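Local coordinates for endonuclease PI-MtuI (Mycobacterium tuberculosis, PDB 2IMZ), which is the splicing domain of the RecA intein, which probably excises itself from its precursor protein and joins the flanking sequences, at residues F49-R54 against A146-L151. The protein carries 1 engineered substitution. Sequence-based numbering, arbitrary orientation.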
# COMPACT_ATOMS: atom_id res chain seq x y z
N PHE A 49 4.10 -11.20 -0.85
CA PHE A 49 4.92 -10.98 0.33
C PHE A 49 4.55 -11.82 1.54
O PHE A 49 3.38 -11.86 1.95
CB PHE A 49 4.90 -9.50 0.73
CG PHE A 49 5.20 -8.56 -0.40
CD1 PHE A 49 4.18 -8.15 -1.26
CD2 PHE A 49 6.50 -8.12 -0.64
CE1 PHE A 49 4.46 -7.30 -2.34
CE2 PHE A 49 6.78 -7.27 -1.71
CZ PHE A 49 5.75 -6.86 -2.56
N ASP A 50 5.54 -12.51 2.10
CA ASP A 50 5.34 -13.31 3.31
C ASP A 50 5.88 -12.37 4.38
O ASP A 50 7.09 -12.18 4.49
CB ASP A 50 6.18 -14.59 3.26
CG ASP A 50 5.97 -15.47 4.48
OD1 ASP A 50 5.91 -14.93 5.61
OD2 ASP A 50 5.87 -16.70 4.32
N GLN A 51 4.98 -11.78 5.15
CA GLN A 51 5.35 -10.80 6.16
C GLN A 51 5.69 -11.30 7.56
O GLN A 51 5.92 -10.50 8.47
CB GLN A 51 4.23 -9.76 6.26
CG GLN A 51 3.81 -9.18 4.91
CD GLN A 51 4.88 -8.34 4.26
OE1 GLN A 51 4.67 -7.16 3.96
NE2 GLN A 51 6.04 -8.94 4.02
N GLY A 52 5.73 -12.62 7.74
CA GLY A 52 6.06 -13.17 9.04
C GLY A 52 4.93 -13.07 10.05
O GLY A 52 3.83 -12.62 9.72
N THR A 53 5.20 -13.49 11.28
CA THR A 53 4.20 -13.45 12.34
C THR A 53 4.08 -12.06 12.96
O THR A 53 5.07 -11.45 13.35
CB THR A 53 4.52 -14.46 13.44
OG1 THR A 53 4.55 -15.78 12.89
CG2 THR A 53 3.47 -14.41 14.54
N ARG A 54 2.84 -11.58 13.04
CA ARG A 54 2.57 -10.26 13.60
C ARG A 54 1.26 -10.30 14.39
O ARG A 54 0.53 -11.28 14.34
CB ARG A 54 2.44 -9.22 12.48
CG ARG A 54 3.61 -9.21 11.52
CD ARG A 54 3.51 -8.05 10.54
NE ARG A 54 4.60 -8.07 9.57
CZ ARG A 54 5.06 -7.00 8.94
NH1 ARG A 54 4.52 -5.81 9.17
NH2 ARG A 54 6.05 -7.12 8.07
N ALA A 146 -0.40 -14.27 14.43
CA ALA A 146 -0.67 -15.04 13.22
C ALA A 146 0.32 -14.71 12.12
O ALA A 146 0.85 -13.59 12.07
CB ALA A 146 -2.09 -14.76 12.74
N ARG A 147 0.58 -15.67 11.25
CA ARG A 147 1.47 -15.43 10.12
C ARG A 147 0.69 -14.46 9.25
O ARG A 147 -0.53 -14.59 9.13
CB ARG A 147 1.74 -16.71 9.33
CG ARG A 147 2.45 -17.79 10.11
CD ARG A 147 3.10 -18.76 9.15
NE ARG A 147 2.13 -19.34 8.22
CZ ARG A 147 2.46 -19.95 7.09
NH1 ARG A 147 3.73 -20.07 6.74
NH2 ARG A 147 1.51 -20.45 6.30
N THR A 148 1.37 -13.49 8.66
CA THR A 148 0.70 -12.50 7.83
C THR A 148 1.30 -12.41 6.44
O THR A 148 2.43 -12.83 6.20
CB THR A 148 0.71 -11.12 8.51
OG1 THR A 148 2.07 -10.68 8.68
CG2 THR A 148 0.04 -11.19 9.87
N PHE A 149 0.51 -11.85 5.51
CA PHE A 149 0.92 -11.74 4.13
C PHE A 149 0.41 -10.46 3.48
O PHE A 149 -0.43 -9.76 4.04
CB PHE A 149 0.40 -12.94 3.33
CG PHE A 149 0.71 -14.26 3.96
CD1 PHE A 149 -0.06 -14.74 5.02
CD2 PHE A 149 1.81 -15.00 3.54
CE1 PHE A 149 0.26 -15.94 5.65
CE2 PHE A 149 2.14 -16.20 4.16
CZ PHE A 149 1.36 -16.67 5.22
N ASP A 150 0.89 -10.20 2.27
CA ASP A 150 0.49 -9.01 1.53
C ASP A 150 0.58 -9.33 0.03
O ASP A 150 1.32 -10.23 -0.37
CB ASP A 150 1.42 -7.85 1.89
CG ASP A 150 0.79 -6.50 1.64
OD1 ASP A 150 -0.38 -6.29 2.05
OD2 ASP A 150 1.46 -5.63 1.04
N LEU A 151 -0.18 -8.60 -0.77
CA LEU A 151 -0.19 -8.80 -2.22
C LEU A 151 -0.17 -7.47 -2.94
O LEU A 151 -0.72 -6.49 -2.44
CB LEU A 151 -1.45 -9.56 -2.65
CG LEU A 151 -1.71 -10.96 -2.08
CD1 LEU A 151 -3.13 -11.41 -2.45
CD2 LEU A 151 -0.67 -11.93 -2.63
O HOH W 1 4.11 -15.34 7.42
O HOH W 2 5.76 -18.27 6.91
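A beta bulge, with Gln-51 and Gly-52 both set against Thr-148, interrupts the antiparallel pairing of strands 40-52 and 134-153. Gln-51 N donates to Thr-148 O (3.0 Å), while Gly-52 O takes two bonds: Thr-148 N approaches from above the carbonyl plane, and Thr-148 OG1 reaches it at 2.8 Å. With chi1 at 62°, that hydroxyl sits between its own backbone N and carbonyl carbon, turned to the bulge. The aliphatic chain of Arg-54 runs at about a right angle across Thr-148, its CD 3.5 Å from OG1, and its extended form carries NE to Gln-51 O (3.0 Å), which lies in the guanidinium plane. In the all-beta splicing fold of inteins, the chain of 40-52 turns a corner at Thr-53 and continues as 54-61, and both strands pair with the long strand 134-153; Arg-54 N to Ala-146 O (3.0 Å) resumes the pairing. Asp-50 closes an Asx turn, OD1 accepting from Gly-52 N, and lies alongside Phe-149, OD2 being 3.8 Å from ring atom CE2. One water links Asp-50 OD1 to Thr-148 O. The guanidinium of Arg-147, salt-bridged to Glu-4, lays one face over Phe-149 CZ, at the ring edge. Beyond the bulge, Asp-150 O meets the edge of the Phe-49 ring at CD1 (3.6 Å); Asp-150 OD2 forms a salt bridge with Lys-74 of the second subunit.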